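Local coordinates for transcription factor SKN7 (Chaetomium thermophilum, PDB 5D5W), which probably switches genes on in response to osmotic and oxidative stress, and binds heat-shock-element DNA through the heat-shock-factor-type domain described here, at residues K10-P15 and V21-D26; S50-F55 and D81-K86. All coordinates share one frame; numbering follows the deposited sequence.

Overall arrangement
The heat-shock-factor DNA-binding domain, a winged helix-turn-helix, shows how a small fold is tied together by short-range and long-range closures around one sheet. From the N terminus, helix 3-12 runs into the first loop, and contact 1 closes that loop at once by laying the helix end on edge strand 21-23. The chain then makes strand 30-33 and helix 35-46 before contact 2 opens at the start of helix 52-61; it closes on strand 82-86, beyond strand 65-66 and the unmodelled residues 69-76. The two closures follow in series, neither nested nor crossed, on opposite sides of the chain's centre, their own centres about 14 Å apart.

Contact 1. Residues K10-P15 and V21-D26; sequences KMLEDP and VRWSDD
One face of the Trp23 indole is covered by Leu12: CB stands 4.1 Å from the centroid of the five-membered ring, a CH-pi contact 29° off the ring normal, while CD1 sits over the same face, offset toward its rim. Placing CG of Trp23 beside its backbone N (chi1 -67°) swings the indole back across the helix end. The other leucine branch serves the strand, with CD2 reaching Val21 CG1 at 3.5 Å and packing on the backbone carbonyl carbon of Arg22. Met11 approaches the same valine methyl from its bent thioether end, CE lying 3.6 Å from Val21 CG1. No direct hydrogen bond joins the segments; instead a water donates to Asp14 O (2.7 Å) and to Val21 O (2.8 Å). With an alanine replacing Trp23, Leu12 CB and CD1 would probably lose the aromatic face they lie on, and Tyr9 and Phe90 a ring to meet. The contact packs the first helix of the heat-shock-factor-type domain on the sheet of its winged helix-turn-helix. Leu12 reaches Phe30 of adjacent strand 30-33, and Met11 and Val21 both touch Phe38, so the end of helix 3-12, edge strand 21-23 and helix 35-46 meet around Phe38.

Contact 2. Residues S50-F55 and D81-K86; sequences SNFASF and DAWEFK. With nucleotides of chain A.
Phe52 and Trp83 meet although their CA atoms, the nearest pair between the first turn of helix 52-61 and strand 82-86, are 10.8 Å apart, so the contact is made wholly by the two aromatic side chains. The phenyl enters edge first: CE2 stands over the middle of the indole face, 3.6 Å from Trp83 CD2, and CZ lies over the side nearer CG. With planes at 72° and Phe52 centroid 4.9 Å from that of the indole five-membered ring, the pair is T-shaped. Phe52 extends toward the strand because its CG is anti to the backbone N (chi1 -167°). At the helix start, Asn51 is the N-cap, its OD1 taking a weak bond from Ala53 N. Ser54 turns instead to DNA, and its OG donates to OP2 of DT4 of chain A at 2.6 Å. Phe52 also packs on Val32 of strand 30-33, and Lys66 makes a cation-pi contact with Trp83. The chemistry is thus divided: aromatic C-H groups against a pi face join the start of the recognition helix of this winged helix-turn-helix to the sheet, while a hydroxyl grips a phosphate. The hydrogen bond itself reads no base, although Ser54 also lies near the thymine methyl C7, and it probably helps to seat the helix on the duplex.

Contact 1. Residues K10-P15 and V21-D26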
loop_
_atom_site.group_PDB
_atom_site.type_symbol
_atom_site.label_atom_id
_atom_site.label_comp_id
_atom_site.label_asym_id
_atom_site.label_seq_id
_atom_site.Cartn_x
_atom_site.Cartn_y
_atom_site.Cartn_z
ATOM N N LYS B 10 -2.411 -21.246 4.932
ATOM C CA LYS B 10 -3.784 -21.496 5.392
ATOM C C LYS B 10 -4.774 -20.496 4.795
ATOM O O LYS B 10 -5.924 -20.834 4.503
ATOM C CB LYS B 10 -3.849 -21.454 6.927
ATOM C CG LYS B 10 -5.059 -22.170 7.516
ATOM C CD LYS B 10 -4.839 -22.632 8.954
ATOM C CE LYS B 10 -4.982 -21.498 9.961
ATOM N NZ LYS B 10 -4.935 -21.986 11.375
ATOM N N MET B 11 -4.308 -19.266 4.616
ATOM C CA MET B 11 -5.066 -18.214 3.947
ATOM C C MET B 11 -5.400 -18.653 2.521
ATOM O O MET B 11 -6.507 -18.445 2.025
ATOM C CB MET B 11 -4.208 -16.941 3.909
ATOM C CG MET B 11 -4.943 -15.617 3.854
ATOM S SD MET B 11 -3.732 -14.282 3.785
ATOM C CE MET B 11 -3.069 -14.554 2.148
ATOM N N LEU B 12 -4.419 -19.273 1.871
ATOM C CA LEU B 12 -4.561 -19.736 0.502
ATOM C C LEU B 12 -5.301 -21.073 0.420
ATOM O O LEU B 12 -5.704 -21.493 -0.662
ATOM C CB LEU B 12 -3.175 -19.861 -0.145
ATOM C CG LEU B 12 -2.457 -18.545 -0.466
ATOM C CD1 LEU B 12 -0.953 -18.732 -0.574
ATOM C CD2 LEU B 12 -3.006 -17.952 -1.748
ATOM N N GLU B 13 -5.489 -21.729 1.563
ATOM C CA GLU B 13 -6.158 -23.029 1.629
ATOM C C GLU B 13 -7.684 -22.856 1.662
ATOM O O GLU B 13 -8.426 -23.841 1.697
ATOM C CB GLU B 13 -5.672 -23.792 2.880
ATOM C CG GLU B 13 -5.625 -25.312 2.761
ATOM C CD GLU B 13 -4.783 -25.978 3.853
ATOM O OE1 GLU B 13 -4.147 -27.021 3.572
ATOM O OE2 GLU B 13 -4.752 -25.469 4.995
ATOM N N ASP B 14 -8.147 -21.606 1.637
ATOM C CA ASP B 14 -9.558 -21.281 1.854
ATOM C C ASP B 14 -10.238 -20.712 0.600
ATOM O O ASP B 14 -9.875 -19.630 0.135
ATOM C CB ASP B 14 -9.673 -20.277 3.000
ATOM C CG ASP B 14 -11.105 -20.027 3.411
ATOM O OD1 ASP B 14 -12.020 -20.272 2.592
ATOM O OD2 ASP B 14 -11.310 -19.580 4.559
ATOM N N PRO B 15 -11.246 -21.430 0.059
ATOM C CA PRO B 15 -11.916 -20.953 -1.159
ATOM C C PRO B 15 -12.841 -19.743 -0.966
ATOM O O PRO B 15 -13.238 -19.122 -1.956
ATOM C CB PRO B 15 -12.714 -22.181 -1.631
ATOM C CG PRO B 15 -12.117 -23.344 -0.914
ATOM C CD PRO B 15 -11.696 -22.788 0.412
ATOM N N VAL B 21 -7.635 -13.658 -3.024
ATOM C CA VAL B 21 -6.321 -14.270 -2.803
ATOM C C VAL B 21 -6.377 -15.750 -3.181
ATOM O O VAL B 21 -7.221 -16.489 -2.655
ATOM C CB VAL B 21 -5.867 -14.167 -1.328
ATOM C CG1 VAL B 21 -4.495 -14.806 -1.129
ATOM C CG2 VAL B 21 -5.824 -12.724 -0.882
ATOM N N ARG B 22 -5.479 -16.182 -4.072
ATOM C CA ARG B 22 -5.425 -17.588 -4.494
ATOM C C ARG B 22 -4.061 -18.002 -5.040
ATOM O O ARG B 22 -3.223 -17.159 -5.336
ATOM C CB ARG B 22 -6.495 -17.860 -5.559
ATOM C CG ARG B 22 -6.305 -17.100 -6.868
ATOM C CD ARG B 22 -7.335 -17.534 -7.904
ATOM N NE ARG B 22 -7.184 -16.865 -9.197
ATOM C CZ ARG B 22 -7.566 -15.614 -9.465
ATOM N NH1 ARG B 22 -8.118 -14.842 -8.526
ATOM N NH2 ARG B 22 -7.381 -15.123 -10.687
ATOM N N TRP B 23 -3.860 -19.310 -5.178
ATOM C CA TRP B 23 -2.685 -19.858 -5.855
ATOM C C TRP B 23 -2.745 -19.539 -7.341
ATOM O O TRP B 23 -3.821 -19.508 -7.946
ATOM C CB TRP B 23 -2.605 -21.384 -5.707
ATOM C CG TRP B 23 -2.341 -21.892 -4.319
ATOM C CD1 TRP B 23 -3.250 -22.440 -3.462
ATOM C CD2 TRP B 23 -1.081 -21.922 -3.638
ATOM N NE1 TRP B 23 -2.638 -22.793 -2.279
ATOM C CE2 TRP B 23 -1.307 -22.489 -2.363
ATOM C CE3 TRP B 23 0.215 -21.518 -3.977
ATOM C CZ2 TRP B 23 -0.289 -22.661 -1.431
ATOM C CZ3 TRP B 23 1.234 -21.698 -3.048
ATOM C CH2 TRP B 23 0.973 -22.266 -1.793
ATOM N N SER B 24 -1.579 -19.320 -7.931
ATOM C CA SER B 24 -1.466 -19.202 -9.372
ATOM C C SER B 24 -1.783 -20.559 -9.973
ATOM O O SER B 24 -1.444 -21.588 -9.396
ATOM C CB SER B 24 -0.053 -18.783 -9.777
ATOM O OG SER B 24 0.828 -19.892 -9.772
ATOM N N ASP B 25 -2.422 -20.548 -11.137
ATOM C CA ASP B 25 -2.852 -21.771 -11.839
ATOM C C ASP B 25 -1.860 -22.941 -11.714
ATOM O O ASP B 25 -2.257 -24.071 -11.392
ATOM C CB ASP B 25 -3.093 -21.449 -13.318
ATOM C CG ASP B 25 -4.019 -20.258 -13.509
ATOM O OD1 ASP B 25 -5.185 -20.328 -13.053
ATOM O OD2 ASP B 25 -3.564 -19.252 -14.099
ATOM N N ASP B 26 -0.583 -22.652 -11.968
ATOM C CA ASP B 26 0.503 -23.607 -11.765
ATOM C C ASP B 26 0.448 -24.199 -10.368
ATOM O O ASP B 26 0.381 -25.417 -10.202
ATOM C CB ASP B 26 1.864 -22.925 -11.948
ATOM C CG ASP B 26 2.239 -22.717 -13.409
ATOM O OD1 ASP B 26 1.435 -23.063 -14.305
ATOM O OD2 ASP B 26 3.357 -22.209 -13.663
HETATM O O HOH W 1 -8.031 -19.044 -1.813
#

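Contact 2. Residues S50-F55 and D81-K86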
loop_
_atom_site.group_PDB
_atom_site.type_symbol
_atom_site.label_atom_id
_atom_site.label_comp_id
_atom_site.label_asym_id
_atom_site.label_seq_id
_atom_site.Cartn_x
_atom_site.Cartn_y
_atom_site.Cartn_z
ATOM N N SER B 50 -3.865 -4.195 9.176
ATOM C CA SER B 50 -4.690 -4.170 7.960
ATOM C C SER B 50 -4.007 -3.258 6.958
ATOM O O SER B 50 -4.624 -2.390 6.327
ATOM C CB SER B 50 -6.107 -3.675 8.271
ATOM O OG SER B 50 -6.144 -2.269 8.446
ATOM N N ASN B 51 -2.712 -3.500 6.821
ATOM C CA ASN B 51 -1.769 -2.609 6.162
ATOM C C ASN B 51 -1.025 -3.488 5.165
ATOM O O ASN B 51 -0.350 -4.448 5.550
ATOM C CB ASN B 51 -0.834 -1.999 7.224
ATOM C CG ASN B 51 0.113 -0.954 6.669
ATOM O OD1 ASN B 51 0.423 -0.924 5.472
ATOM N ND2 ASN B 51 0.597 -0.091 7.552
ATOM N N PHE B 52 -1.181 -3.196 3.885
ATOM C CA PHE B 52 -0.684 -4.089 2.848
ATOM C C PHE B 52 0.833 -4.076 2.811
ATOM O O PHE B 52 1.454 -5.105 2.594
ATOM C CB PHE B 52 -1.239 -3.679 1.493
ATOM C CG PHE B 52 -1.029 -4.701 0.425
ATOM C CD1 PHE B 52 -1.802 -5.849 0.389
ATOM C CD2 PHE B 52 -0.058 -4.513 -0.553
ATOM C CE1 PHE B 52 -1.601 -6.798 -0.605
ATOM C CE2 PHE B 52 0.146 -5.458 -1.537
ATOM C CZ PHE B 52 -0.630 -6.600 -1.571
ATOM N N ALA B 53 1.416 -2.903 3.039
ATOM C CA ALA B 53 2.859 -2.724 2.999
ATOM C C ALA B 53 3.584 -3.605 4.007
ATOM O O ALA B 53 4.679 -4.088 3.729
ATOM C CB ALA B 53 3.202 -1.266 3.232
ATOM N N SER B 54 2.962 -3.822 5.165
ATOM C CA SER B 54 3.503 -4.719 6.188
ATOM C C SER B 54 3.405 -6.186 5.777
ATOM O O SER B 54 4.257 -7.005 6.149
ATOM C CB SER B 54 2.790 -4.488 7.513
ATOM O OG SER B 54 2.946 -3.141 7.915
ATOM N N PHE B 55 2.372 -6.521 5.006
ATOM C CA PHE B 55 2.258 -7.857 4.423
ATOM C C PHE B 55 3.361 -8.065 3.409
ATOM O O PHE B 55 3.996 -9.105 3.374
ATOM C CB PHE B 55 0.900 -8.017 3.737
ATOM C CG PHE B 55 0.697 -9.356 3.080
ATOM C CD1 PHE B 55 0.590 -10.500 3.838
ATOM C CD2 PHE B 55 0.607 -9.456 1.706
ATOM C CE1 PHE B 55 0.402 -11.734 3.242
ATOM C CE2 PHE B 55 0.407 -10.681 1.098
ATOM C CZ PHE B 55 0.308 -11.825 1.874
ATOM N N ASP B 81 -5.135 -4.709 -10.221
ATOM C CA ASP B 81 -4.255 -4.480 -9.081
ATOM C C ASP B 81 -3.930 -5.825 -8.434
ATOM O O ASP B 81 -4.221 -6.064 -7.256
ATOM C CB ASP B 81 -4.926 -3.534 -8.075
ATOM C CG ASP B 81 -5.268 -2.174 -8.683
ATOM O OD1 ASP B 81 -5.828 -2.138 -9.803
ATOM O OD2 ASP B 81 -4.986 -1.141 -8.031
ATOM N N ALA B 82 -3.334 -6.703 -9.232
ATOM C CA ALA B 82 -2.969 -8.032 -8.792
ATOM C C ALA B 82 -1.477 -8.067 -8.489
ATOM O O ALA B 82 -0.655 -7.671 -9.315
ATOM C CB ALA B 82 -3.313 -9.053 -9.858
ATOM N N TRP B 83 -1.148 -8.540 -7.293
ATOM C CA TRP B 83 0.221 -8.672 -6.837
ATOM C C TRP B 83 0.524 -10.152 -6.768
ATOM O O TRP B 83 -0.212 -10.891 -6.125
ATOM C CB TRP B 83 0.361 -8.064 -5.443
ATOM C CG TRP B 83 0.231 -6.586 -5.427
ATOM C CD1 TRP B 83 -0.847 -5.851 -5.817
ATOM C CD2 TRP B 83 1.220 -5.654 -4.995
ATOM N NE1 TRP B 83 -0.585 -4.513 -5.663
ATOM C CE2 TRP B 83 0.675 -4.366 -5.150
ATOM C CE3 TRP B 83 2.520 -5.782 -4.491
ATOM C CZ2 TRP B 83 1.385 -3.211 -4.815
ATOM C CZ3 TRP B 83 3.222 -4.642 -4.160
ATOM C CH2 TRP B 83 2.658 -3.372 -4.326
ATOM N N GLU B 84 1.597 -10.585 -7.422
ATOM C CA GLU B 84 1.976 -11.991 -7.407
ATOM C C GLU B 84 3.331 -12.168 -6.745
ATOM O O GLU B 84 4.276 -11.467 -7.102
ATOM C CB GLU B 84 2.029 -12.534 -8.827
ATOM C CG GLU B 84 2.176 -14.044 -8.877
ATOM C CD GLU B 84 2.216 -14.587 -10.286
ATOM O OE1 GLU B 84 2.196 -13.788 -11.241
ATOM O OE2 GLU B 84 2.276 -15.825 -10.434
ATOM N N PHE B 85 3.423 -13.105 -5.797
ATOM C CA PHE B 85 4.680 -13.391 -5.098
ATOM C C PHE B 85 5.078 -14.845 -5.195
ATOM O O PHE B 85 4.225 -15.728 -5.305
ATOM C CB PHE B 85 4.582 -13.014 -3.631
ATOM C CG PHE B 85 4.410 -11.552 -3.412
ATOM C CD1 PHE B 85 3.142 -10.986 -3.427
ATOM C CD2 PHE B 85 5.511 -10.740 -3.212
ATOM C CE1 PHE B 85 2.975 -9.635 -3.240
ATOM C CE2 PHE B 85 5.352 -9.383 -3.022
ATOM C CZ PHE B 85 4.079 -8.831 -3.040
ATOM N N LYS B 86 6.386 -15.084 -5.127
ATOM C CA LYS B 86 6.941 -16.411 -5.359
ATOM C C LYS B 86 8.116 -16.736 -4.437
ATOM O O LYS B 86 9.055 -15.955 -4.283
ATOM C CB LYS B 86 7.386 -16.530 -6.811
ATOM C CG LYS B 86 7.494 -17.958 -7.325
ATOM C CD LYS B 86 7.878 -17.962 -8.802
ATOM C CE LYS B 86 7.202 -19.077 -9.591
ATOM N NZ LYS B 86 6.954 -18.683 -11.009
ATOM P P DT A 4 1.269 -2.166 11.250
ATOM O OP1 DT A 4 0.026 -1.562 11.784
ATOM O OP2 DT A 4 1.279 -2.814 9.911
ATOM O "O5'" DT A 4 2.399 -1.041 11.270
ATOM C "C5'" DT A 4 2.781 -0.403 12.502
ATOM C "C4'" DT A 4 3.925 0.553 12.258
ATOM O "O4'" DT A 4 5.163 -0.173 12.058
ATOM C "C3'" DT A 4 3.748 1.439 11.025
ATOM O "O3'" DT A 4 3.957 2.797 11.412
ATOM C "C2'" DT A 4 4.810 0.949 10.055
ATOM C "C1'" DT A 4 5.878 0.423 10.995
ATOM N N1 DT A 4 6.798 -0.593 10.440
ATOM C C2 DT A 4 8.136 -0.493 10.747
ATOM O O2 DT A 4 8.599 0.400 11.439
ATOM N N3 DT A 4 8.921 -1.474 10.198
ATOM C C4 DT A 4 8.509 -2.530 9.408
ATOM O O4 DT A 4 9.329 -3.349 9.005
ATOM C C5 DT A 4 7.095 -2.576 9.133
ATOM C C7 DT A 4 6.563 -3.670 8.265
ATOM C C6 DT A 4 6.320 -1.621 9.658
#